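Local structure of chymotrypsin-like serine protease (Equine arteritis virus, 1MBM) at residues Trp20-Asn24 against Glu25-Leu29; Leu154-Leu157 against Ser158-Phe161; Val183-Ser186 against Leu187-Ile191. The protein probably cleaves the viral replicase polyprotein, acting as a chymotrypsin-like serine proteinase with an alpha/beta C-terminal extension. All coordinates share one frame; numbering follows the deposited sequence.

Contact 1 (Trp20-Asn24 against Glu25-Leu29); sequences WTRNN and EVVVL
Glu25 folds back beside Arg22 across a type I' turn, the two side chains running the same way. Its CG is wedged between the backbone N and the carbonyl carbon (chi1 84°), which brings Glu25 CG to 3.1 Å from Arg22 O. From there the chain extends until Glu25 OE2 receives both Arg22 NE and Arg22 NH2, each at 2.9 Å. The oxygen lies near the guanidinium plane, yet both nitrogens approach it from one face of the carboxylate, whose plane is turned 66° from the guanidinium. Val27 CG2 packs over one guanidinium face, 3.6 Å from Arg22 NH2.

Farther from the turn, Trp20 and Val27 form an antiparallel hydrogen-bonded pair, with Trp20 N to Val27 O and Val27 N to Trp20 O both 2.8 Å. The indole points along the same face as Val27 and crosses Leu29 at about a right angle, Trp20 NE1 lying 3.8 Å from Leu29 CD1; that NE1 is hydrogen-bonded to Ser18 OG.

Strand 60-65 continues the barrel sheet beyond strand 25-31, and its Glu62 makes a second salt bridge to Arg22 NH2, while Val124 of strand 123-132 packs against both Trp20 and Leu29.

Contact 2 (Leu154-Leu157 against Ser158-Phe161); sequences LSSL and SKHF
Ser158 turns both of its donors on the carbonyl of Leu154, one helical turn earlier. Its amide makes the helical bond, Ser158 N to Leu154 O at 2.8 Å, and its hydroxyl adds a shorter one, Ser158 OG to Leu154 O at 2.6 Å. The two reach the oxygen from opposite faces of the carbonyl plane. The hydroxyl can do this because OG stands beside the backbone N (chi1 -65°).

The next amide is held less firmly: Lys159 N is shared between Ser155 O and Ser156 O, both at 3.4 Å and both weak. A bend at chi3 of Lys159 curls the aliphatic chain back past the carbonyl of Ser156, so that Lys159 CE lies 3.3 Å from Ser156 O. Leu157 O accepts from His160 N at 3.1 Å and also faces the edge of the Phe161 ring, in its plane, with Phe161 CD1 3.3 Å away. Phe161 N closes the following turn on Ser158 O. At the start of the helix, Ser155 OG is hydrogen-bonded to Asp179 OD2.

With an i to i+4 bond at Ser158 and an i to i+3 bond at His160, the arrangement is that of a helical turn passing into the type I turn Ser158-Phe161, here probably in the C-terminal alpha/beta extension, with Leu157 and Phe161 packed on Leu99 of strand 94-100.

Contact 3 (Val183-Ser186 against Leu187-Ile191); sequences VPRS and LAMLI
In Val183, CG1 lies anti to the carbonyl carbon (chi1 -63°), which leaves CG2 between the backbone N and the carbonyl carbon; this branch rests on the methyl of Ala188, Val183 CG2 to Ala188 CB being 3.8 Å. In Leu187, chi1 of 178° sets CG anti to the backbone N, and with chi2 at 47° CD2 comes against the same valine, Leu187 CD2 lying 4.1 Å from Val183 CB. One buried valine of the short strand 182-184 is thus met by two successive residues from the first turn of the helix.

Between them the chain changes from strand to helix at Pro184, which occupies the N-cap position. Its carbonyl, Pro184 O, accepts from Ala188 N at 3.2 Å and, weakly, from Leu187 N. This strand-to-helix junction probably belongs to the C-terminal alpha/beta extension, where strand 182-184 pairs with strand 165-167 before helix 185-192 begins.

Further along, Met189 N bonds to Arg185 O at 2.9 Å and Leu190 N to Ser186 O at 3.1 Å. On the exposed side the chains of Arg185 and Met189 run side by side in the same direction, Arg185 CG to Met189 CG 4.0 Å, before Met189 bends at chi2 and chi3. Ser186 OG is hydrogen-bonded to Thr162 O, which fastens the first turn to the loop before strand 165-167.

From the N terminus, contact 1 comes first and closes the tight hairpin between strands 14-22 and 25-31 of the first, six-stranded barrel. The chain then completes this barrel and builds the second sheet before reaching contact 2, the end of helix 154-158, and contact 3, where strand 182-184 leads into helix 185-192. The three follow in series, none nested in or crossing another. Contact 1 lies on the opposite side of the chain's centre from the other two, about 35 Å away between centres. Contacts 2 and 3 sit about 10 Å apart between centres and touch: Ser158 meets Val183 and Pro184, and Phe161 packs on Ser186, joining both helices in what is probably the C-terminal extension.

Contact 1 (Trp20-Asn24 against Glu25-Leu29)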
loop_
_atom_site.group_PDB
_atom_site.type_symbol
_atom_site.label_atom_id
_atom_site.label_comp_id
_atom_site.label_asym_id
_atom_site.label_seq_id
_atom_site.Cartn_x
_atom_site.Cartn_y
_atom_site.Cartn_z
ATOM N N TRP A 20 1.825 -0.901 14.488
ATOM C CA TRP A 20 0.484 -0.577 14.957
ATOM C C TRP A 20 0.169 -1.187 16.308
ATOM O O TRP A 20 0.891 -2.052 16.792
ATOM C CB TRP A 20 -0.559 -1.102 13.964
ATOM C CG TRP A 20 -0.255 -0.807 12.535
ATOM C CD1 TRP A 20 0.606 -1.491 11.716
ATOM C CD2 TRP A 20 -0.813 0.244 11.741
ATOM N NE1 TRP A 20 0.620 -0.919 10.467
ATOM C CE2 TRP A 20 -0.242 0.150 10.456
ATOM C CE3 TRP A 20 -1.734 1.268 11.990
ATOM C CZ2 TRP A 20 -0.558 1.038 9.431
ATOM C CZ3 TRP A 20 -2.049 2.153 10.963
ATOM C CH2 TRP A 20 -1.460 2.030 9.702
ATOM N N THR A 21 -0.940 -0.739 16.900
ATOM C CA THR A 21 -1.423 -1.302 18.153
ATOM C C THR A 21 -2.704 -2.097 17.888
ATOM O O THR A 21 -3.547 -1.667 17.104
ATOM C CB THR A 21 -1.701 -0.170 19.177
ATOM O OG1 THR A 21 -0.461 0.435 19.570
ATOM C CG2 THR A 21 -2.249 -0.733 20.484
ATOM N N ARG A 22 -2.823 -3.258 18.532
ATOM C CA ARG A 22 -4.023 -4.091 18.468
ATOM C C ARG A 22 -4.144 -4.959 19.738
ATOM O O ARG A 22 -3.268 -5.765 20.021
ATOM C CB ARG A 22 -3.974 -4.983 17.226
ATOM C CG ARG A 22 -5.259 -5.771 16.953
ATOM C CD ARG A 22 -5.126 -6.780 15.816
ATOM N NE ARG A 22 -3.988 -7.676 16.018
ATOM C CZ ARG A 22 -3.364 -8.325 15.046
ATOM N NH1 ARG A 22 -3.760 -8.183 13.790
ATOM N NH2 ARG A 22 -2.345 -9.126 15.330
ATOM N N ASN A 23 -5.217 -4.789 20.498
ATOM C CA ASN A 23 -5.465 -5.592 21.707
ATOM C C ASN A 23 -4.234 -5.903 22.571
ATOM O O ASN A 23 -3.897 -7.078 22.795
ATOM C CB ASN A 23 -6.161 -6.903 21.336
ATOM C CG ASN A 23 -7.414 -6.683 20.521
ATOM O OD1 ASN A 23 -8.157 -5.738 20.762
ATOM N ND2 ASN A 23 -7.649 -7.550 19.542
ATOM N N ASN A 24 -3.560 -4.852 23.028
ATOM C CA ASN A 24 -2.386 -4.977 23.898
ATOM C C ASN A 24 -1.153 -5.613 23.248
ATOM O O ASN A 24 -0.203 -5.997 23.932
ATOM C CB ASN A 24 -2.740 -5.692 25.206
ATOM C CG ASN A 24 -1.859 -5.264 26.355
ATOM O OD1 ASN A 24 -1.842 -4.091 26.729
ATOM N ND2 ASN A 24 -1.114 -6.210 26.918
ATOM N N GLU A 25 -1.173 -5.753 21.930
ATOM C CA GLU A 25 0.002 -6.251 21.236
ATOM C C GLU A 25 0.440 -5.206 20.223
ATOM O O GLU A 25 -0.346 -4.333 19.829
ATOM C CB GLU A 25 -0.254 -7.625 20.592
ATOM C CG GLU A 25 -0.917 -7.597 19.225
ATOM C CD GLU A 25 -1.570 -8.923 18.864
ATOM O OE1 GLU A 25 -1.018 -9.986 19.242
ATOM O OE2 GLU A 25 -2.636 -8.904 18.207
ATOM N N VAL A 26 1.715 -5.263 19.851
ATOM C CA VAL A 26 2.271 -4.357 18.858
ATOM C C VAL A 26 2.385 -5.152 17.569
ATOM O O VAL A 26 2.969 -6.236 17.554
ATOM C CB VAL A 26 3.632 -3.808 19.320
ATOM C CG1 VAL A 26 4.357 -3.109 18.179
ATOM C CG2 VAL A 26 3.434 -2.862 20.497
ATOM N N VAL A 27 1.786 -4.639 16.498
ATOM C CA VAL A 27 1.721 -5.362 15.236
ATOM C C VAL A 27 2.599 -4.731 14.165
ATOM O O VAL A 27 2.579 -3.515 13.968
ATOM C CB VAL A 27 0.273 -5.420 14.712
ATOM C CG1 VAL A 27 0.187 -6.276 13.447
ATOM C CG2 VAL A 27 -0.652 -5.962 15.784
ATOM N N VAL A 28 3.362 -5.562 13.470
ATOM C CA VAL A 28 4.246 -5.089 12.411
ATOM C C VAL A 28 3.861 -5.726 11.074
ATOM O O VAL A 28 3.900 -6.938 10.933
ATOM C CB VAL A 28 5.726 -5.419 12.753
ATOM C CG1 VAL A 28 6.673 -4.983 11.615
ATOM C CG2 VAL A 28 6.129 -4.778 14.091
ATOM N N LEU A 29 3.523 -4.910 10.086
ATOM C CA LEU A 29 3.164 -5.413 8.752
ATOM C C LEU A 29 4.224 -5.115 7.703
ATOM O O LEU A 29 4.855 -4.067 7.743
ATOM C CB LEU A 29 1.869 -4.776 8.268
ATOM C CG LEU A 29 0.683 -4.819 9.220
ATOM C CD1 LEU A 29 -0.507 -4.079 8.597
ATOM C CD2 LEU A 29 0.330 -6.262 9.582
#

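Contact 2 (Leu154-Leu157 against Ser158-Phe161)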
loop_
_atom_site.group_PDB
_atom_site.type_symbol
_atom_site.label_atom_id
_atom_site.label_comp_id
_atom_site.label_asym_id
_atom_site.label_seq_id
_atom_site.Cartn_x
_atom_site.Cartn_y
_atom_site.Cartn_z
ATOM N N LEU A 154 -12.838 2.631 -18.042
ATOM C CA LEU A 154 -12.778 3.959 -17.459
ATOM C C LEU A 154 -14.156 4.392 -16.997
ATOM O O LEU A 154 -14.281 5.048 -15.964
ATOM C CB LEU A 154 -12.207 4.984 -18.442
ATOM C CG LEU A 154 -10.692 5.197 -18.502
ATOM C CD1 LEU A 154 -10.345 6.210 -19.596
ATOM C CD2 LEU A 154 -10.149 5.666 -17.156
ATOM N N SER A 155 -15.187 4.024 -17.753
ATOM C CA SER A 155 -16.552 4.393 -17.374
ATOM C C SER A 155 -16.950 3.751 -16.043
ATOM O O SER A 155 -17.482 4.426 -15.165
ATOM C CB SER A 155 -17.550 4.032 -18.472
ATOM O OG SER A 155 -17.553 2.642 -18.701
ATOM N N SER A 156 -16.663 2.461 -15.887
ATOM C CA SER A 156 -16.975 1.756 -14.642
ATOM C C SER A 156 -16.227 2.369 -13.457
ATOM O O SER A 156 -16.811 2.584 -12.398
ATOM C CB SER A 156 -16.672 0.255 -14.762
ATOM O OG SER A 156 -16.634 -0.365 -13.488
ATOM N N LEU A 157 -14.938 2.656 -13.657
ATOM C CA LEU A 157 -14.110 3.300 -12.649
ATOM C C LEU A 157 -14.677 4.687 -12.298
ATOM O O LEU A 157 -14.715 5.081 -11.128
ATOM C CB LEU A 157 -12.683 3.442 -13.197
ATOM C CG LEU A 157 -11.460 3.676 -12.313
ATOM C CD1 LEU A 157 -11.440 2.748 -11.093
ATOM C CD2 LEU A 157 -10.203 3.481 -13.163
ATOM N N SER A 158 -15.137 5.406 -13.321
ATOM C CA SER A 158 -15.647 6.773 -13.167
ATOM C C SER A 158 -16.862 6.937 -12.239
ATOM O O SER A 158 -17.041 7.986 -11.627
ATOM C CB SER A 158 -15.937 7.372 -14.542
ATOM O OG SER A 158 -14.730 7.509 -15.267
ATOM N N LYS A 159 -17.677 5.894 -12.129
ATOM C CA LYS A 159 -18.834 5.888 -11.233
ATOM C C LYS A 159 -18.458 6.220 -9.787
ATOM O O LYS A 159 -19.280 6.750 -9.030
ATOM C CB LYS A 159 -19.484 4.496 -11.224
ATOM C CG LYS A 159 -20.271 4.139 -12.467
ATOM C CD LYS A 159 -20.947 2.780 -12.296
ATOM C CE LYS A 159 -19.963 1.759 -11.723
ATOM N NZ LYS A 159 -20.558 0.409 -11.566
ATOM N N HIS A 160 -17.220 5.906 -9.407
ATOM C CA HIS A 160 -16.775 6.085 -8.033
ATOM C C HIS A 160 -16.124 7.423 -7.714
ATOM O O HIS A 160 -15.628 7.618 -6.599
ATOM C CB HIS A 160 -15.802 4.958 -7.691
ATOM C CG HIS A 160 -16.382 3.597 -7.904
ATOM N ND1 HIS A 160 -17.240 3.015 -6.999
ATOM C CD2 HIS A 160 -16.243 2.713 -8.923
ATOM C CE1 HIS A 160 -17.596 1.821 -7.444
ATOM N NE2 HIS A 160 -17.007 1.616 -8.609
ATOM N N PHE A 161 -16.133 8.345 -8.670
ATOM C CA PHE A 161 -15.416 9.604 -8.480
ATOM C C PHE A 161 -16.237 10.850 -8.742
ATOM O O PHE A 161 -17.021 10.898 -9.688
ATOM C CB PHE A 161 -14.157 9.622 -9.348
ATOM C CG PHE A 161 -13.112 8.644 -8.905
ATOM C CD1 PHE A 161 -13.146 7.321 -9.339
ATOM C CD2 PHE A 161 -12.102 9.044 -8.039
ATOM C CE1 PHE A 161 -12.178 6.406 -8.921
ATOM C CE2 PHE A 161 -11.136 8.147 -7.615
ATOM C CZ PHE A 161 -11.171 6.827 -8.059
#

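Contact 3 (Val183-Ser186 against Leu187-Ile191)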
loop_
_atom_site.group_PDB
_atom_site.type_symbol
_atom_site.label_atom_id
_atom_site.label_comp_id
_atom_site.label_asym_id
_atom_site.label_seq_id
_atom_site.Cartn_x
_atom_site.Cartn_y
_atom_site.Cartn_z
ATOM N N VAL A 183 -13.231 11.781 -17.958
ATOM C CA VAL A 183 -13.497 11.194 -16.640
ATOM C C VAL A 183 -13.689 12.303 -15.593
ATOM O O VAL A 183 -13.271 13.434 -15.816
ATOM C CB VAL A 183 -12.344 10.267 -16.183
ATOM C CG1 VAL A 183 -12.183 9.056 -17.118
ATOM C CG2 VAL A 183 -11.034 11.031 -16.049
ATOM N N PRO A 184 -14.355 11.997 -14.477
ATOM C CA PRO A 184 -14.494 12.961 -13.377
ATOM C C PRO A 184 -13.140 13.480 -12.925
ATOM O O PRO A 184 -12.175 12.707 -12.830
ATOM C CB PRO A 184 -15.126 12.133 -12.263
ATOM C CG PRO A 184 -15.942 11.106 -13.009
ATOM C CD PRO A 184 -15.077 10.741 -14.193
ATOM N N ARG A 185 -13.092 14.777 -12.645
ATOM C CA ARG A 185 -11.865 15.473 -12.253
ATOM C C ARG A 185 -11.022 14.800 -11.176
ATOM O O ARG A 185 -9.796 14.781 -11.276
ATOM C CB ARG A 185 -12.198 16.899 -11.814
ATOM C CG ARG A 185 -10.979 17.775 -11.581
ATOM C CD ARG A 185 -11.306 19.108 -10.931
ATOM N NE ARG A 185 -11.539 20.167 -11.903
ATOM C CZ ARG A 185 -12.484 21.099 -11.792
ATOM N NH1 ARG A 185 -13.316 21.103 -10.753
ATOM N NH2 ARG A 185 -12.600 22.031 -12.728
ATOM N N SER A 186 -11.668 14.261 -10.144
ATOM C CA SER A 186 -10.923 13.605 -9.066
ATOM C C SER A 186 -10.209 12.346 -9.561
ATOM O O SER A 186 -9.107 12.067 -9.118
ATOM C CB SER A 186 -11.793 13.321 -7.832
ATOM O OG SER A 186 -12.786 12.357 -8.108
ATOM N N LEU A 187 -10.819 11.608 -10.489
ATOM C CA LEU A 187 -10.158 10.439 -11.076
ATOM C C LEU A 187 -8.936 10.869 -11.904
ATOM O O LEU A 187 -7.851 10.292 -11.753
ATOM C CB LEU A 187 -11.134 9.591 -11.915
ATOM C CG LEU A 187 -10.585 8.349 -12.642
ATOM C CD1 LEU A 187 -9.712 7.488 -11.727
ATOM C CD2 LEU A 187 -11.731 7.497 -13.241
ATOM N N ALA A 188 -9.107 11.892 -12.745
ATOM C CA ALA A 188 -8.017 12.409 -13.596
ATOM C C ALA A 188 -6.838 12.976 -12.804
ATOM O O ALA A 188 -5.681 12.721 -13.147
ATOM C CB ALA A 188 -8.537 13.473 -14.562
ATOM N N MET A 189 -7.145 13.758 -11.766
ATOM C CA MET A 189 -6.140 14.371 -10.898
ATOM C C MET A 189 -5.400 13.308 -10.094
ATOM O O MET A 189 -4.210 13.455 -9.790
ATOM C CB MET A 189 -6.781 15.375 -9.932
ATOM C CG MET A 189 -7.227 16.691 -10.563
ATOM S SD MET A 189 -5.890 17.856 -10.849
ATOM C CE MET A 189 -5.463 18.298 -9.160
ATOM N N LEU A 190 -6.118 12.247 -9.742
ATOM C CA LEU A 190 -5.525 11.135 -9.011
ATOM C C LEU A 190 -4.391 10.573 -9.854
ATOM O O LEU A 190 -3.233 10.583 -9.430
ATOM C CB LEU A 190 -6.563 10.043 -8.730
ATOM C CG LEU A 190 -6.754 9.587 -7.278
ATOM C CD1 LEU A 190 -7.544 8.284 -7.196
ATOM C CD2 LEU A 190 -5.434 9.465 -6.542
ATOM N N ILE A 191 -4.728 10.106 -11.053
ATOM C CA ILE A 191 -3.737 9.562 -11.983
ATOM C C ILE A 191 -2.649 10.583 -12.357
ATOM O O ILE A 191 -1.462 10.246 -12.383
ATOM C CB ILE A 191 -4.424 8.983 -13.235
ATOM C CG1 ILE A 191 -5.369 7.851 -12.831
ATOM C CG2 ILE A 191 -3.390 8.460 -14.220
ATOM C CD1 ILE A 191 -6.207 7.312 -13.967
#